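Decapping nuclease RAI1 (Candida albicans, PDB 5BUD) hydrolyses NAD caps and other 5' ends of RNA with a divalent metal ion, and binds RAT1 and stimulates its exoribonuclease activity. Local coordinates at residues 26-31 and 203-208; 224-229 and 244-249. One frame throughout, in Å; residues are numbered along the deposited sequence.

Contact 1 of 2, residues 26-31 and 203-208; sequences YARDID and YEQYLS
The side chain of Arg28 closes round the carbonyl oxygen of Tyr203, which takes a hydrogen bond from NE at 2.8 Å and a second from NH2 at 3.2 Å. Both nitrogens hold this single oxygen side-on, in the guanidinium plane. The NE bond also runs in the carbonyl plane, whereas NH2 sits above it and bends more. A turn at chi3 (70°) in an otherwise extended chain brings NE round to this oxygen. The third nitrogen, NH1, is satisfied by Asn74 OD1, and arginine suits the place because it can serve several acceptors at once. The Gln205 amide stacks on the guanidinium, the two planes only 7° apart, with OE1 3.3 Å above its centre and at too poor an angle to NE for a hydrogen bond.

These residues belong to the antiparallel pairing of strands 21-28 and 205-214 in the PD-(D/E)XK nuclease fold. The main-chain polar atoms of Tyr26 and Leu207 satisfy one another, as do those of Arg28 with Gln205, where Arg28 N meets Gln205 O at 2.8 Å. Between them Ala27 faces Tyr206 as a non-hydrogen-bonded pair; Ala27 bonds through its backbone to Val35, and Tyr206 to Ile225. Ala27 CA comes within 3.2 Å of Gln205 O, and its methyl, on the face opposite Arg28, packs on Ser42, where a small side chain fits.

On the face shared with Arg28, Leu207 CB makes a CH-pi contact over the Tyr26 ring, 4.1 Å from its centroid, while the phenol reaches helix 78-92. Where strand 21-28 has ended and 205-214 has not yet begun, Glu204 CG lies alongside Ile30 CB, and Glu204 OE1 is hydrogen-bonded to Asn201 ND2. Asp29 OD1 receives Asp31 N at 2.9 Å, forming an Asx turn, and also Lys33 N.

Contact 2 of 2, residues 224-229 and 244-249; sequences EIDCCW and VELKTS. With MN (manganese (II) ion), chain E; MN (manganese (II) ion), chain F; nucleotides of chain C.
Asp226 and Leu246 meet where two antiparallel strands of the PD-(D/E)XK nuclease core bring their acidic residues together, the metal site of the enzyme. CB of Asp226 rests 3.3 Å from Val244 O. With CG beside its own backbone N (chi1 -75°), the carboxylate is carried across to strand 243-250 and comes between the two manganese ions. OD1 binds the manganese of chain F at 2.2 Å. OD2 binds the manganese of chain E at 2.1 Å and also accepts Leu246 N through its anti lone pair, a nearly straight bond of 2.7 Å that helps fix the rotation of the group. The carboxylate can give one oxygen to each metal, and the short side chain keeps it close to the backbone and so within reach of Leu246 N.

Glu245 OE1 and the Leu246 carbonyl oxygen join OD2 on the manganese of chain E, with two phosphate oxygens of U1 of chain C and a water completing six ligands. The longer Glu245, bent at chi2 (62°), can start away from strand 217-228 and still return to the metal. Glu224 OE1 and a water held by Glu224 O and Glu245 OE2 bind the manganese of chain F, and OP2 of U1 bridges both ions. The cations probably offset the charge of the crowded carboxylate and phosphate oxygens.

Behind the site, Cys227 and Val244 form a hydrogen-bonded pair, and Cys227 SG packs 3.8 Å from Val244 CB; small apolar groups fit this buried layer. Glu175 on helix 158-178, which also takes part in binding the divalent cation, touches Asp226 and Leu246. Lys247 NZ forms a salt bridge with Glu245 OE1 and reaches OP1 of U1, while Thr248 OG1 gives a hydrogen bond to OP1 of U2 of chain C at 2.7 Å.

Contact 1 is completed along the chain before contact 2 begins, and their centres lie 14 Å apart within the nuclease fold. They are joined through strands 205-214 and 217-228, which follow each other in sequence and are antiparallel neighbours, giving the local strand order 21-28, 205-214, 217-228, 243-250. The two contacts touch directly: Tyr206 O lies 2.8 Å from Ile225 N, a probable hydrogen bond, and Gln205 CB packs on Glu224 CG. The pairing of 26-31 with 203-208 lies directly beside the metal-bearing pair in the strand order. Gln205 sits beside Glu224, a manganese ligand, with its side chain about 6 Å from a manganese ion, consistent with a place near the active site.

Contact 1 of 2, residues 26-31 and 203-208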
loop_
_atom_site.group_PDB
_atom_site.type_symbol
_atom_site.label_atom_id
_atom_site.label_comp_id
_atom_site.label_asym_id
_atom_site.label_seq_id
_atom_site.Cartn_x
_atom_site.Cartn_y
_atom_site.Cartn_z
ATOM N N TYR A 26 -6.438 2.473 12.873
ATOM C CA TYR A 26 -7.505 1.548 13.159
ATOM C C TYR A 26 -6.981 0.179 12.727
ATOM O O TYR A 26 -5.821 0.079 12.302
ATOM C CB TYR A 26 -8.808 1.988 12.462
ATOM C CG TYR A 26 -8.840 2.013 10.956
ATOM C CD1 TYR A 26 -8.177 2.987 10.237
ATOM C CD2 TYR A 26 -9.576 1.082 10.245
ATOM C CE1 TYR A 26 -8.218 3.035 8.848
ATOM C CE2 TYR A 26 -9.624 1.110 8.861
ATOM C CZ TYR A 26 -8.939 2.093 8.164
ATOM O OH TYR A 26 -9.008 2.093 6.792
ATOM N N ALA A 27 -7.798 -0.868 12.835
ATOM C CA ALA A 27 -7.304 -2.205 12.671
ATOM C C ALA A 27 -8.376 -3.111 12.100
ATOM O O ALA A 27 -9.563 -2.751 12.101
ATOM C CB ALA A 27 -6.811 -2.727 14.025
ATOM N N ARG A 28 -7.955 -4.266 11.598
ATOM C CA ARG A 28 -8.871 -5.348 11.248
ATOM C C ARG A 28 -8.519 -6.562 12.086
ATOM O O ARG A 28 -7.346 -6.930 12.160
ATOM C CB ARG A 28 -8.765 -5.688 9.779
ATOM C CG ARG A 28 -9.976 -6.438 9.256
ATOM C CD ARG A 28 -9.938 -6.501 7.742
ATOM N NE ARG A 28 -8.868 -7.385 7.300
ATOM C CZ ARG A 28 -8.580 -7.633 6.038
ATOM N NH1 ARG A 28 -9.303 -7.093 5.070
ATOM N NH2 ARG A 28 -7.575 -8.436 5.742
ATOM N N ASP A 29 -9.511 -7.173 12.738
ATOM C CA ASP A 29 -9.240 -8.324 13.606
ATOM C C ASP A 29 -9.201 -9.621 12.826
ATOM O O ASP A 29 -9.399 -9.644 11.610
ATOM C CB ASP A 29 -10.172 -8.366 14.847
ATOM C CG ASP A 29 -11.614 -8.798 14.538
ATOM O OD1 ASP A 29 -11.895 -9.408 13.488
ATOM O OD2 ASP A 29 -12.471 -8.517 15.403
ATOM N N ILE A 30 -8.936 -10.713 13.528
ATOM C CA ILE A 30 -8.726 -12.018 12.886
ATOM C C ILE A 30 -9.972 -12.599 12.178
ATOM O O ILE A 30 -9.874 -13.536 11.343
ATOM C CB ILE A 30 -8.123 -13.005 13.907
ATOM C CG1 ILE A 30 -7.546 -14.237 13.196
ATOM C CG2 ILE A 30 -9.141 -13.375 14.992
ATOM C CD1 ILE A 30 -6.645 -15.077 14.068
ATOM N N ASP A 31 -11.135 -12.018 12.484
ATOM C CA ASP A 31 -12.394 -12.427 11.851
ATOM C C ASP A 31 -12.760 -11.504 10.696
ATOM O O ASP A 31 -13.776 -11.711 10.054
ATOM C CB ASP A 31 -13.535 -12.423 12.883
ATOM C CG ASP A 31 -13.231 -13.272 14.098
ATOM O OD1 ASP A 31 -12.819 -14.431 13.928
ATOM O OD2 ASP A 31 -13.410 -12.780 15.236
ATOM N N TYR A 203 -5.813 -12.031 7.829
ATOM C CA TYR A 203 -6.985 -11.279 8.222
ATOM C C TYR A 203 -6.592 -10.086 9.051
ATOM O O TYR A 203 -7.109 -8.990 8.858
ATOM C CB TYR A 203 -7.940 -12.152 9.042
ATOM C CG TYR A 203 -8.847 -12.994 8.217
ATOM C CD1 TYR A 203 -8.386 -14.161 7.632
ATOM C CD2 TYR A 203 -10.193 -12.651 8.042
ATOM C CE1 TYR A 203 -9.215 -14.958 6.879
ATOM C CE2 TYR A 203 -11.032 -13.453 7.295
ATOM C CZ TYR A 203 -10.540 -14.609 6.725
ATOM O OH TYR A 203 -11.332 -15.433 5.968
ATOM N N GLU A 204 -5.694 -10.292 10.003
ATOM C CA GLU A 204 -5.352 -9.226 10.928
ATOM C C GLU A 204 -4.552 -8.145 10.214
ATOM O O GLU A 204 -3.680 -8.464 9.411
ATOM C CB GLU A 204 -4.542 -9.772 12.099
ATOM C CG GLU A 204 -5.290 -10.772 12.986
ATOM C CD GLU A 204 -4.353 -11.356 14.030
ATOM O OE1 GLU A 204 -3.536 -12.238 13.669
ATOM O OE2 GLU A 204 -4.412 -10.910 15.193
ATOM N N GLN A 205 -4.853 -6.886 10.520
ATOM C CA GLN A 205 -4.192 -5.744 9.897
ATOM C C GLN A 205 -4.179 -4.568 10.853
ATOM O O GLN A 205 -5.132 -4.365 11.615
ATOM C CB GLN A 205 -4.970 -5.241 8.682
ATOM C CG GLN A 205 -5.176 -6.178 7.528
ATOM C CD GLN A 205 -5.906 -5.459 6.392
ATOM O OE1 GLN A 205 -6.886 -4.719 6.620
ATOM N NE2 GLN A 205 -5.435 -5.662 5.175
ATOM N N TYR A 206 -3.118 -3.774 10.778
ATOM C CA TYR A 206 -3.041 -2.507 11.445
ATOM C C TYR A 206 -2.906 -1.431 10.379
ATOM O O TYR A 206 -1.966 -1.475 9.553
ATOM C CB TYR A 206 -1.838 -2.487 12.347
ATOM C CG TYR A 206 -1.604 -1.194 13.075
ATOM C CD1 TYR A 206 -2.274 -0.884 14.257
ATOM C CD2 TYR A 206 -0.686 -0.289 12.605
ATOM C CE1 TYR A 206 -2.026 0.321 14.924
ATOM C CE2 TYR A 206 -0.435 0.887 13.261
ATOM C CZ TYR A 206 -1.080 1.177 14.422
ATOM O OH TYR A 206 -0.775 2.394 15.007
ATOM N N LEU A 207 -3.826 -0.472 10.395
ATOM C CA LEU A 207 -3.847 0.569 9.395
ATOM C C LEU A 207 -3.578 1.941 9.965
ATOM O O LEU A 207 -4.246 2.392 10.907
ATOM C CB LEU A 207 -5.169 0.572 8.624
ATOM C CG LEU A 207 -5.442 -0.764 7.917
ATOM C CD1 LEU A 207 -6.410 -1.584 8.749
ATOM C CD2 LEU A 207 -6.007 -0.541 6.524
ATOM N N SER A 208 -2.624 2.621 9.341
ATOM C CA SER A 208 -2.305 3.986 9.648
ATOM C C SER A 208 -2.990 4.873 8.621
ATOM O O SER A 208 -3.004 4.578 7.421
ATOM C CB SER A 208 -0.797 4.192 9.551
ATOM O OG SER A 208 -0.397 5.467 9.977
#

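Contact 2 of 2, residues 224-229 and 244-249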
loop_
_atom_site.group_PDB
_atom_site.type_symbol
_atom_site.label_atom_id
_atom_site.label_comp_id
_atom_site.label_asym_id
_atom_site.label_seq_id
_atom_site.Cartn_x
_atom_site.Cartn_y
_atom_site.Cartn_z
ATOM N N GLU A 224 -1.727 -0.076 5.275
ATOM C CA GLU A 224 -1.510 -1.112 6.242
ATOM C C GLU A 224 -0.024 -1.151 6.601
ATOM O O GLU A 224 0.821 -0.953 5.738
ATOM C CB GLU A 224 -2.036 -2.412 5.677
ATOM C CG GLU A 224 -2.069 -3.569 6.643
ATOM C CD GLU A 224 -1.027 -4.614 6.313
ATOM O OE1 GLU A 224 -0.177 -4.339 5.433
ATOM O OE2 GLU A 224 -1.072 -5.698 6.931
ATOM N N ILE A 225 0.262 -1.319 7.895
ATOM C CA ILE A 225 1.625 -1.264 8.441
ATOM C C ILE A 225 2.019 -2.656 8.903
ATOM O O ILE A 225 1.253 -3.320 9.599
ATOM C CB ILE A 225 1.700 -0.254 9.609
ATOM C CG1 ILE A 225 1.421 1.175 9.133
ATOM C CG2 ILE A 225 3.052 -0.331 10.326
ATOM C CD1 ILE A 225 2.398 1.671 8.075
ATOM N N ASP A 226 3.193 -3.136 8.514
ATOM C CA ASP A 226 3.588 -4.509 8.858
ATOM C C ASP A 226 3.979 -4.655 10.317
ATOM O O ASP A 226 3.558 -5.597 10.992
ATOM C CB ASP A 226 4.732 -5.011 7.984
ATOM C CG ASP A 226 4.270 -5.371 6.580
ATOM O OD1 ASP A 226 3.062 -5.617 6.446
ATOM O OD2 ASP A 226 5.109 -5.490 5.660
ATOM N N CYS A 227 4.786 -3.742 10.808
ATOM C CA CYS A 227 5.191 -3.811 12.211
ATOM C C CYS A 227 5.912 -2.569 12.642
ATOM O O CYS A 227 6.128 -1.645 11.843
ATOM C CB CYS A 227 6.034 -5.075 12.504
ATOM S SG CYS A 227 7.647 -5.173 11.663
ATOM N N CYS A 228 6.246 -2.548 13.934
ATOM C CA CYS A 228 6.957 -1.477 14.568
ATOM C C CYS A 228 8.377 -1.988 14.935
ATOM O O CYS A 228 8.557 -3.124 15.358
ATOM C CB CYS A 228 6.197 -1.034 15.799
ATOM S SG CYS A 228 6.976 0.304 16.720
ATOM N N TRP A 229 9.373 -1.139 14.776
ATOM C CA TRP A 229 10.794 -1.558 14.878
ATOM C C TRP A 229 11.242 -1.896 16.300
ATOM O O TRP A 229 11.882 -2.938 16.544
ATOM C CB TRP A 229 11.681 -0.453 14.286
ATOM C CG TRP A 229 13.172 -0.573 14.494
ATOM C CD1 TRP A 229 13.986 0.320 15.151
ATOM C CD2 TRP A 229 14.024 -1.573 13.969
ATOM N NE1 TRP A 229 15.291 -0.099 15.106
ATOM C CE2 TRP A 229 15.350 -1.253 14.372
ATOM C CE3 TRP A 229 13.811 -2.719 13.212
ATOM C CZ2 TRP A 229 16.436 -2.055 14.063
ATOM C CZ3 TRP A 229 14.906 -3.494 12.878
ATOM C CH2 TRP A 229 16.202 -3.157 13.311
ATOM N N VAL A 244 7.854 -0.296 10.086
ATOM C CA VAL A 244 8.663 -1.147 9.232
ATOM C C VAL A 244 7.761 -1.856 8.240
ATOM O O VAL A 244 6.608 -2.303 8.582
ATOM C CB VAL A 244 9.404 -2.223 10.052
ATOM C CG1 VAL A 244 10.268 -3.080 9.166
ATOM C CG2 VAL A 244 10.224 -1.595 11.168
ATOM N N GLU A 245 8.282 -1.978 7.022
ATOM C CA GLU A 245 7.703 -2.791 5.963
ATOM C C GLU A 245 8.520 -4.038 5.754
ATOM O O GLU A 245 9.764 -3.977 5.609
ATOM C CB GLU A 245 7.641 -1.984 4.659
ATOM C CG GLU A 245 7.100 -2.705 3.438
ATOM C CD GLU A 245 5.662 -3.183 3.552
ATOM O OE1 GLU A 245 5.400 -4.272 2.980
ATOM O OE2 GLU A 245 4.801 -2.476 4.165
ATOM N N LEU A 246 7.824 -5.170 5.717
ATOM C CA LEU A 246 8.449 -6.459 5.480
ATOM C C LEU A 246 8.239 -6.907 4.048
ATOM O O LEU A 246 7.190 -6.668 3.454
ATOM C CB LEU A 246 7.912 -7.529 6.471
ATOM C CG LEU A 246 8.108 -7.132 7.934
ATOM C CD1 LEU A 246 7.576 -8.221 8.852
ATOM C CD2 LEU A 246 9.580 -6.902 8.296
ATOM N N LYS A 247 9.251 -7.546 3.487
ATOM C CA LYS A 247 9.160 -8.155 2.150
ATOM C C LYS A 247 9.942 -9.439 2.166
ATOM O O LYS A 247 10.828 -9.625 3.007
ATOM C CB LYS A 247 9.785 -7.225 1.074
ATOM C CG LYS A 247 9.173 -5.840 0.964
ATOM C CD LYS A 247 7.829 -5.903 0.289
ATOM C CE LYS A 247 7.243 -4.527 0.094
ATOM N NZ LYS A 247 5.782 -4.691 -0.127
ATOM N N THR A 248 9.657 -10.312 1.214
ATOM C CA THR A 248 10.496 -11.467 0.940
ATOM C C THR A 248 10.902 -11.465 -0.522
ATOM O O THR A 248 10.203 -10.927 -1.371
ATOM C CB THR A 248 9.843 -12.819 1.292
ATOM O OG1 THR A 248 8.666 -13.031 0.489
ATOM C CG2 THR A 248 9.475 -12.881 2.758
ATOM N N SER A 249 12.074 -12.036 -0.798
ATOM C CA SER A 249 12.534 -12.247 -2.156
ATOM C C SER A 249 13.426 -13.470 -2.238
ATOM O O SER A 249 13.958 -13.916 -1.237
ATOM C CB SER A 249 13.338 -11.058 -2.655
ATOM O OG SER A 249 13.179 -10.990 -4.051
HETATM MN MN MN E . 5.012 -6.254 3.682
HETATM MN MN MN F . 1.757 -5.351 4.682
ATOM O OP3 U C 1 2.606 -5.412 0.523
ATOM P P U C 1 3.122 -6.372 1.537
ATOM O OP1 U C 1 4.578 -6.657 1.360
ATOM O OP2 U C 1 2.678 -6.009 2.929
ATOM O "O5'" U C 1 2.330 -7.710 1.154
ATOM C "C5'" U C 1 2.169 -8.739 2.142
ATOM C "C4'" U C 1 2.177 -10.117 1.520
ATOM O "O4'" U C 1 0.890 -10.384 0.908
ATOM C "C3'" U C 1 3.178 -10.391 0.403
ATOM O "O3'" U C 1 4.472 -10.662 0.936
ATOM C "C2'" U C 1 2.551 -11.625 -0.233
ATOM O "O2'" U C 1 2.695 -12.786 0.554
ATOM C "C1'" U C 1 1.065 -11.260 -0.187
ATOM N N1 U C 1 0.578 -10.602 -1.408
ATOM C C2 U C 1 0.268 -11.423 -2.472
ATOM O O2 U C 1 0.367 -12.631 -2.419
ATOM N N3 U C 1 -0.196 -10.773 -3.586
ATOM C C4 U C 1 -0.361 -9.414 -3.752
ATOM O O4 U C 1 -0.787 -8.984 -4.824
ATOM C C5 U C 1 -0.003 -8.628 -2.612
ATOM C C6 U C 1 0.451 -9.233 -1.508
ATOM P P U C 2 5.822 -10.462 0.057
ATOM O OP1 U C 2 6.965 -10.952 0.880
ATOM O OP2 U C 2 5.848 -9.068 -0.443
ATOM O "O5'" U C 2 5.610 -11.367 -1.235
ATOM C "C5'" U C 2 5.688 -12.802 -1.216
ATOM C "C4'" U C 2 5.220 -13.383 -2.537
ATOM O "O4'" U C 2 3.856 -12.974 -2.833
ATOM C "C3'" U C 2 5.986 -12.983 -3.789
ATOM O "O3'" U C 2 7.211 -13.703 -3.832
ATOM C "C2'" U C 2 4.983 -13.374 -4.863
ATOM O "O2'" U C 2 4.864 -14.777 -5.015
ATOM C "C1'" U C 2 3.683 -12.879 -4.237
ATOM N N1 U C 2 3.325 -11.492 -4.584
ATOM C C2 U C 2 2.695 -11.286 -5.801
ATOM O O2 U C 2 2.446 -12.192 -6.580
ATOM N N3 U C 2 2.388 -9.977 -6.077
ATOM C C4 U C 2 2.632 -8.876 -5.279
ATOM O O4 U C 2 2.276 -7.763 -5.660
ATOM C C5 U C 2 3.273 -9.173 -4.034
ATOM C C6 U C 2 3.584 -10.441 -3.734
HETATM O O HOH W 1 2.215 -2.879 4.167
HETATM O O HOH W 2 4.653 -1.666 6.745
HETATM O O HOH W 3 4.932 -8.283 4.395
#